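Local coordinates for protein phospholipase C-beta (PLC-beta) (Sepia officinalis, PDB 3QR0) that belongs to the phospholipase C-beta family, joining PH, EF-hand, TIM-barrel-type X and Y, and C2 regions, and binds a calcium ion, at residues A[339-344]-A[368-373]; A[379-384]-A[391-396]. One frame throughout, in Å; residues are numbered along the deposited sequence.

Interaction 1: residues A[339-344]-A[368-373]. With CA (calcium ion), chain B.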
ATOM      1  N   ASN A 339      17.186   6.681   2.997  1.00 23.47           N
ATOM      2  CA  ASN A 339      18.256   5.721   3.387  1.00 23.28           C
ATOM      3  C   ASN A 339      17.747   4.293   3.233  1.00 22.84           C
ATOM      4  O   ASN A 339      17.646   3.526   4.199  1.00 22.87           O
ATOM      5  CB  ASN A 339      18.786   5.970   4.818  1.00 23.50           C
ATOM      6  CG  ASN A 339      19.780   7.142   4.909  1.00 23.91           C
ATOM      7  OD1 ASN A 339      20.196   7.719   3.900  1.00 21.46           O
ATOM      8  ND2 ASN A 339      20.168   7.485   6.137  1.00 23.77           N
ATOM      9  N   THR A 340      17.424   3.971   1.989  1.00 22.68           N
ATOM     10  CA  THR A 340      16.693   2.766   1.617  1.00 22.35           C
ATOM     11  C   THR A 340      17.403   1.487   2.051  1.00 22.07           C
ATOM     12  O   THR A 340      16.756   0.492   2.393  1.00 22.25           O
ATOM     13  CB  THR A 340      16.502   2.740   0.086  1.00 22.44           C
ATOM     14  OG1 THR A 340      15.987   4.007  -0.347  1.00 22.87           O
ATOM     15  CG2 THR A 340      15.554   1.616  -0.342  1.00 22.27           C
ATOM     16  N   TYR A 341      18.733   1.534   2.032  1.00 21.62           N
ATOM     17  CA  TYR A 341      19.590   0.417   2.437  1.00 21.34           C
ATOM     18  C   TYR A 341      19.409  -0.053   3.888  1.00 21.14           C
ATOM     19  O   TYR A 341      19.735  -1.194   4.203  1.00 20.80           O
ATOM     20  CB  TYR A 341      21.078   0.754   2.175  1.00 21.66           C
ATOM     21  CG  TYR A 341      21.559   2.008   2.875  1.00 21.60           C
ATOM     22  CD1 TYR A 341      22.160   1.936   4.129  1.00 21.04           C
ATOM     23  CD2 TYR A 341      21.413   3.262   2.285  1.00 19.72           C
ATOM     24  CE1 TYR A 341      22.597   3.076   4.781  1.00 20.98           C
ATOM     25  CE2 TYR A 341      21.837   4.406   2.930  1.00 20.77           C
ATOM     26  CZ  TYR A 341      22.435   4.308   4.181  1.00 21.02           C
ATOM     27  OH  TYR A 341      22.861   5.436   4.832  1.00 20.54           O
ATOM     28  N   LEU A 342      18.890   0.810   4.764  1.00 20.92           N
ATOM     29  CA  LEU A 342      18.742   0.474   6.185  1.00 20.97           C
ATOM     30  C   LEU A 342      17.450  -0.291   6.475  1.00 20.74           C
ATOM     31  O   LEU A 342      16.365   0.109   6.040  1.00 19.83           O
ATOM     32  CB  LEU A 342      18.800   1.744   7.044  1.00 21.50           C
ATOM     33  CG  LEU A 342      20.136   2.488   7.012  1.00 22.29           C
ATOM     34  CD1 LEU A 342      20.045   3.804   7.777  1.00 23.46           C
ATOM     35  CD2 LEU A 342      21.276   1.618   7.552  1.00 22.72           C
ATOM     36  N   THR A 343      17.567  -1.389   7.217  1.00 21.18           N
ATOM     37  CA  THR A 343      16.400  -2.193   7.567  1.00 21.30           C
ATOM     38  C   THR A 343      15.940  -1.991   9.009  1.00 21.26           C
ATOM     39  O   THR A 343      14.944  -2.582   9.418  1.00 20.63           O
ATOM     40  CB  THR A 343      16.653  -3.683   7.317  1.00 21.93           C
ATOM     41  OG1 THR A 343      17.745  -4.130   8.130  1.00 22.51           O
ATOM     42  CG2 THR A 343      16.960  -3.913   5.836  1.00 22.50           C
ATOM     43  N   GLY A 344      16.653  -1.155   9.766  1.00 21.42           N
ATOM     44  CA  GLY A 344      16.259  -0.824  11.136  1.00 21.59           C
ATOM     45  C   GLY A 344      16.746   0.538  11.608  1.00 21.64           C
ATOM     46  O   GLY A 344      16.459   1.561  10.983  1.00 21.01           O
ATOM     47  N   GLU A 368      17.308   5.883  -2.177  1.00 22.94           N
ATOM     48  CA  GLU A 368      18.547   6.530  -1.789  1.00 23.20           C
ATOM     49  C   GLU A 368      19.689   5.526  -1.658  1.00 23.14           C
ATOM     50  O   GLU A 368      19.515   4.437  -1.105  1.00 23.19           O
ATOM     51  CB  GLU A 368      18.356   7.278  -0.479  1.00 23.47           C
ATOM     52  CG  GLU A 368      19.559   8.120  -0.068  1.00 24.68           C
ATOM     53  CD  GLU A 368      19.249   9.049   1.081  1.00 26.18           C
ATOM     54  OE1 GLU A 368      18.120   8.978   1.608  1.00 28.58           O
ATOM     55  OE2 GLU A 368      20.131   9.845   1.469  1.00 26.44           O
ATOM     56  N   LEU A 369      20.848   5.912  -2.179  1.00 23.11           N
ATOM     57  CA  LEU A 369      22.064   5.118  -2.108  1.00 23.19           C
ATOM     58  C   LEU A 369      23.164   6.017  -1.546  1.00 23.36           C
ATOM     59  O   LEU A 369      23.569   6.987  -2.196  1.00 23.64           O
ATOM     60  CB  LEU A 369      22.463   4.601  -3.499  1.00 23.42           C
ATOM     61  CG  LEU A 369      21.571   3.580  -4.232  1.00 23.42           C
ATOM     62  CD1 LEU A 369      20.225   4.162  -4.674  1.00 22.68           C
ATOM     63  CD2 LEU A 369      22.301   3.016  -5.450  1.00 23.07           C
ATOM     64  N   ASP A 370      23.614   5.706  -0.329  1.00 23.08           N
ATOM     65  CA  ASP A 370      24.720   6.417   0.317  1.00 23.15           C
ATOM     66  C   ASP A 370      26.009   5.686  -0.018  1.00 23.77           C
ATOM     67  O   ASP A 370      26.293   4.626   0.555  1.00 23.41           O
ATOM     68  CB  ASP A 370      24.552   6.442   1.843  1.00 22.90           C
ATOM     69  CG  ASP A 370      23.454   7.375   2.312  1.00 22.14           C
ATOM     70  OD1 ASP A 370      22.682   7.912   1.487  1.00 21.47           O
ATOM     71  OD2 ASP A 370      23.339   7.566   3.540  1.00 22.83           O
ATOM     72  N   CYS A 371      26.800   6.264  -0.920  1.00 24.56           N
ATOM     73  CA  CYS A 371      27.977   5.587  -1.462  1.00 25.78           C
ATOM     74  C   CYS A 371      29.271   6.033  -0.777  1.00 26.36           C
ATOM     75  O   CYS A 371      29.538   7.227  -0.664  1.00 26.53           O
ATOM     76  CB  CYS A 371      28.067   5.827  -2.969  1.00 26.15           C
ATOM     77  SG  CYS A 371      26.534   5.422  -3.838  1.00 28.77           S
ATOM     78  N   TRP A 372      30.060   5.058  -0.328  1.00 26.80           N
ATOM     79  CA  TRP A 372      31.343   5.305   0.340  1.00 27.61           C
ATOM     80  C   TRP A 372      32.439   4.418  -0.261  1.00 28.57           C
ATOM     81  O   TRP A 372      32.152   3.381  -0.874  1.00 27.75           O
ATOM     82  CB  TRP A 372      31.219   5.032   1.850  1.00 27.41           C
ATOM     83  CG  TRP A 372      30.201   5.909   2.539  1.00 26.37           C
ATOM     84  CD1 TRP A 372      28.856   5.698   2.614  1.00 24.95           C
ATOM     85  CD2 TRP A 372      30.456   7.132   3.245  1.00 26.29           C
ATOM     86  NE1 TRP A 372      28.255   6.712   3.327  1.00 25.22           N
ATOM     87  CE2 TRP A 372      29.215   7.608   3.718  1.00 25.48           C
ATOM     88  CE3 TRP A 372      31.613   7.868   3.524  1.00 27.73           C
ATOM     89  CZ2 TRP A 372      29.096   8.797   4.449  1.00 25.88           C
ATOM     90  CZ3 TRP A 372      31.496   9.051   4.251  1.00 27.94           C
ATOM     91  CH2 TRP A 372      30.244   9.500   4.707  1.00 27.07           C
ATOM     92  N   ASP A 373      33.692   4.832  -0.081  1.00 30.05           N
ATOM     93  CA  ASP A 373      34.834   4.036  -0.530  1.00 31.25           C
ATOM     94  C   ASP A 373      34.909   2.752   0.284  1.00 31.70           C
ATOM     95  O   ASP A 373      34.885   2.803   1.506  1.00 31.44           O
ATOM     96  CB  ASP A 373      36.156   4.801  -0.354  1.00 32.29           C
ATOM     97  CG  ASP A 373      36.368   5.885  -1.404  1.00 33.64           C
ATOM     98  OD1 ASP A 373      35.597   5.959  -2.384  1.00 34.38           O
ATOM     99  OD2 ASP A 373      37.324   6.672  -1.248  1.00 36.21           O
TER
HETATM  100 CA    CA B1000      21.608   9.392   3.267  1.00 22.54          CA
HETATM  101  O   HOH W   1      22.318   9.827   5.580  1.00 20.83           O
HETATM  102  O   HOH W   2      20.083  10.891   4.433  1.00 21.27           O

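Interaction 2: residues A[379-384]-A[391-396]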
ATOM      1  N   PRO A 379      33.249   0.160  -4.268  1.00 29.20           N
ATOM      2  CA  PRO A 379      32.353   1.021  -3.497  1.00 28.20           C
ATOM      3  C   PRO A 379      31.308   0.253  -2.703  1.00 26.95           C
ATOM      4  O   PRO A 379      30.850  -0.810  -3.131  1.00 26.28           O
ATOM      5  CB  PRO A 379      31.678   1.887  -4.573  1.00 27.94           C
ATOM      6  CG  PRO A 379      31.795   1.107  -5.816  1.00 28.29           C
ATOM      7  CD  PRO A 379      33.099   0.390  -5.715  1.00 29.14           C
ATOM      8  N   ILE A 380      30.940   0.812  -1.556  1.00 26.17           N
ATOM      9  CA  ILE A 380      29.961   0.201  -0.673  1.00 25.37           C
ATOM     10  C   ILE A 380      28.850   1.184  -0.376  1.00 24.42           C
ATOM     11  O   ILE A 380      28.978   2.381  -0.637  1.00 24.61           O
ATOM     12  CB  ILE A 380      30.595  -0.247   0.662  1.00 25.87           C
ATOM     13  CG1 ILE A 380      31.145   0.961   1.433  1.00 26.22           C
ATOM     14  CG2 ILE A 380      31.683  -1.287   0.407  1.00 26.16           C
ATOM     15  CD1 ILE A 380      31.748   0.614   2.764  1.00 28.61           C
ATOM     16  N   ILE A 381      27.759   0.659   0.163  1.00 23.55           N
ATOM     17  CA  ILE A 381      26.646   1.467   0.651  1.00 22.55           C
ATOM     18  C   ILE A 381      26.492   1.244   2.147  1.00 22.42           C
ATOM     19  O   ILE A 381      26.458   0.103   2.614  1.00 22.25           O
ATOM     20  CB  ILE A 381      25.337   1.119  -0.072  1.00 21.97           C
ATOM     21  CG1 ILE A 381      25.404   1.601  -1.523  1.00 22.26           C
ATOM     22  CG2 ILE A 381      24.127   1.742   0.647  1.00 20.54           C
ATOM     23  CD1 ILE A 381      24.198   1.200  -2.372  1.00 21.14           C
ATOM     24  N   THR A 382      26.414   2.342   2.895  1.00 22.53           N
ATOM     25  CA  THR A 382      26.260   2.288   4.343  1.00 22.67           C
ATOM     26  C   THR A 382      25.941   3.682   4.875  1.00 22.78           C
ATOM     27  O   THR A 382      26.001   4.665   4.128  1.00 22.75           O
ATOM     28  CB  THR A 382      27.544   1.747   5.040  1.00 23.25           C
ATOM     29  OG1 THR A 382      27.255   1.430   6.407  1.00 23.47           O
ATOM     30  CG2 THR A 382      28.688   2.764   4.982  1.00 23.41           C
ATOM     31  N   HIS A 383      25.598   3.765   6.158  1.00 22.69           N
ATOM     32  CA  HIS A 383      25.435   5.056   6.821  1.00 22.94           C
ATOM     33  C   HIS A 383      26.779   5.434   7.432  1.00 23.72           C
ATOM     34  O   HIS A 383      27.225   4.826   8.408  1.00 23.60           O
ATOM     35  CB  HIS A 383      24.331   4.999   7.888  1.00 22.77           C
ATOM     36  CG  HIS A 383      23.837   6.346   8.327  1.00 23.41           C
ATOM     37  ND1 HIS A 383      22.975   6.511   9.390  1.00 23.32           N
ATOM     38  CD2 HIS A 383      24.079   7.590   7.844  1.00 24.49           C
ATOM     39  CE1 HIS A 383      22.707   7.796   9.545  1.00 24.21           C
ATOM     40  NE2 HIS A 383      23.365   8.474   8.620  1.00 25.10           N
ATOM     41  N   GLY A 384      27.434   6.427   6.838  1.00 24.23           N
ATOM     42  CA  GLY A 384      28.781   6.813   7.237  1.00 25.34           C
ATOM     43  C   GLY A 384      28.923   7.249   8.685  1.00 26.08           C
ATOM     44  O   GLY A 384      28.020   7.871   9.246  1.00 25.59           O
ATOM     45  N   VAL A 391      26.969  -2.910   2.500  1.00 25.56           N
ATOM     46  CA  VAL A 391      26.720  -3.810   1.369  1.00 25.33           C
ATOM     47  C   VAL A 391      27.460  -3.285   0.135  1.00 25.52           C
ATOM     48  O   VAL A 391      27.832  -2.109   0.086  1.00 25.23           O
ATOM     49  CB  VAL A 391      25.198  -3.971   1.066  1.00 24.46           C
ATOM     50  CG1 VAL A 391      24.474  -4.630   2.253  1.00 24.25           C
ATOM     51  CG2 VAL A 391      24.564  -2.639   0.727  1.00 23.90           C
ATOM     52  N   LEU A 392      27.683  -4.152  -0.849  1.00 25.88           N
ATOM     53  CA  LEU A 392      28.372  -3.751  -2.084  1.00 26.26           C
ATOM     54  C   LEU A 392      27.436  -2.917  -2.943  1.00 25.48           C
ATOM     55  O   LEU A 392      26.275  -3.277  -3.131  1.00 25.00           O
ATOM     56  CB  LEU A 392      28.850  -4.961  -2.895  1.00 27.04           C
ATOM     57  CG  LEU A 392      30.150  -5.663  -2.492  1.00 29.10           C
ATOM     58  CD1 LEU A 392      30.393  -6.850  -3.424  1.00 30.82           C
ATOM     59  CD2 LEU A 392      31.342  -4.707  -2.523  1.00 29.91           C
ATOM     60  N   PHE A 393      27.940  -1.804  -3.464  1.00 25.42           N
ATOM     61  CA  PHE A 393      27.167  -0.975  -4.382  1.00 24.98           C
ATOM     62  C   PHE A 393      26.714  -1.781  -5.606  1.00 25.00           C
ATOM     63  O   PHE A 393      25.565  -1.670  -6.040  1.00 24.54           O
ATOM     64  CB  PHE A 393      27.984   0.239  -4.828  1.00 25.33           C
ATOM     65  CG  PHE A 393      27.290   1.083  -5.859  1.00 25.15           C
ATOM     66  CD1 PHE A 393      26.455   2.117  -5.476  1.00 24.92           C
ATOM     67  CD2 PHE A 393      27.460   0.827  -7.215  1.00 24.95           C
ATOM     68  CE1 PHE A 393      25.792   2.888  -6.428  1.00 25.10           C
ATOM     69  CE2 PHE A 393      26.808   1.596  -8.171  1.00 25.21           C
ATOM     70  CZ  PHE A 393      25.975   2.628  -7.777  1.00 25.02           C
ATOM     71  N   LYS A 394      27.624  -2.587  -6.151  1.00 25.38           N
ATOM     72  CA  LYS A 394      27.331  -3.427  -7.320  1.00 25.82           C
ATOM     73  C   LYS A 394      26.122  -4.339  -7.083  1.00 25.23           C
ATOM     74  O   LYS A 394      25.235  -4.428  -7.934  1.00 24.63           O
ATOM     75  CB  LYS A 394      28.566  -4.262  -7.692  1.00 26.70           C
ATOM     76  CG  LYS A 394      28.429  -5.130  -8.932  1.00 27.88           C
ATOM     77  CD  LYS A 394      29.766  -5.814  -9.227  1.00 30.96           C
ATOM     78  CE  LYS A 394      29.686  -6.799 -10.377  1.00 32.66           C
ATOM     79  NZ  LYS A 394      31.050  -7.224 -10.805  1.00 34.64           N
ATOM     80  N   ASP A 395      26.081  -4.998  -5.927  1.00 24.69           N
ATOM     81  CA  ASP A 395      24.944  -5.852  -5.578  1.00 24.44           C
ATOM     82  C   ASP A 395      23.634  -5.061  -5.548  1.00 23.35           C
ATOM     83  O   ASP A 395      22.612  -5.537  -6.041  1.00 23.18           O
ATOM     84  CB  ASP A 395      25.153  -6.545  -4.221  1.00 24.54           C
ATOM     85  CG  ASP A 395      26.232  -7.620  -4.262  1.00 26.53           C
ATOM     86  OD1 ASP A 395      26.650  -8.026  -5.367  1.00 28.82           O
ATOM     87  OD2 ASP A 395      26.662  -8.068  -3.178  1.00 28.24           O
ATOM     88  N   VAL A 396      23.659  -3.862  -4.972  1.00 23.02           N
ATOM     89  CA  VAL A 396      22.454  -3.030  -4.900  1.00 22.18           C
ATOM     90  C   VAL A 396      21.913  -2.672  -6.299  1.00 22.29           C
ATOM     91  O   VAL A 396      20.714  -2.827  -6.562  1.00 22.23           O
ATOM     92  CB  VAL A 396      22.689  -1.746  -4.059  1.00 22.14           C
ATOM     93  CG1 VAL A 396      21.541  -0.770  -4.230  1.00 19.92           C
ATOM     94  CG2 VAL A 396      22.875  -2.099  -2.584  1.00 21.41           C
TER
HETATM   95  O   HOH W   3      30.471  -2.260  -5.575  1.00 25.69           O

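Interaction 1: residues A[339-344]-A[368-373]
Glu368 and Asp370, on one side of strand 366-372, meet the turn that starts at Asn339 around a calcium ion. Glu368 reaches in with CG anti to its backbone N (chi1 -174°) and an extended chain, a length that suits a residue set back from the metal. Its CB lies 3.7 Å from Asn339 N, CG passes Asn339 OD1, and the carboxylate then divides its work. OE1 accepts the N-H of Asn339 at 2.8 Å, from above the carboxylate plane, and also pairs with Arg570, while OE2 binds calcium at 2.4 Å. The shorter Asp370 grips the ion with both oxygens; OD2 further accepts Tyr341 OH at 2.5 Å, again from above the plane. Asn339 OD1 is a neutral ligand 2.3 Å from calcium, and its ND2 is held by Gln346. Thr340 OG1 takes the N-H of Glu368 at 2.9 Å and also bonds Ser337, tying strand to turn. Two waters and Glu417 complete the shell. Three carboxylates and one amide thus bring together oxygens that would otherwise repel, a repulsion that the divalent ion probably offsets; the arginine and the phenol probably disperse some of the remaining negative charge.

Interaction 2: residues A[379-384]-A[391-396]
Ile381 pairs with Val391 through two backbone bonds, Ile381 N to Val391 O at 2.8 Å and Val391 N to Ile381 O at 3.1 Å, the mark of an antiparallel hydrogen-bonded pair. Their side chains share a face of the sheet, where Val391 CG2 lies 3.9 Å from Ile381 CB; two beta-branched residues suit such extended backbone. Beyond CB, Ile381 sends CG1 anti to its carbonyl carbon (chi1 -70°), which carries CD1 onto the first turn of helix 393-403. There CD1 meets Val396 CG2 tip to tip at 3.6 Å and Phe393 CD1 at 3.9 Å. Pro379 puts its ring CG 4.0 Å from Phe393 CB, and Pro379 O accepts Phe393 N at 3.1 Å. Water 3 also donates to Pro379 O and accepts from Lys394 N, so two N-H groups of the helix's first turn are satisfied. Leu392 is the N-cap residue, where strand gives way to helix. Farther out, Leu428 of helix 422-436 touches both Pro379 and Phe393, and Leu369 backs Ile381. Backbone and water bonds thus meet the N-H groups of Phe393 and Lys394 at the helix start, while apolar contacts set its first turn against the sheet.

How the interactions relate
Interactions 1 and 2 lie in series along the chain, with centres about 7 Å apart, inside the X region of the TIM-barrel-type domain. They share one mixed sheet: strand 366-372, which carries calcium ligands, is the antiparallel neighbour of strand 380-381, itself paired with the outermost strand 391-392. Trp372 N lies 2.9 Å from Ile380 O, and Asp370 O 3.3 Å from Thr382 N, both probable hydrogen bonds. Tyr341 packs on Ile381 and His383, and Leu369 on Phe393 and Val396. The calcium-binding strand in the middle of the sheet is thus joined, through strand 380-381 and apolar side chains, to the hairpin that leads into helix 393-403.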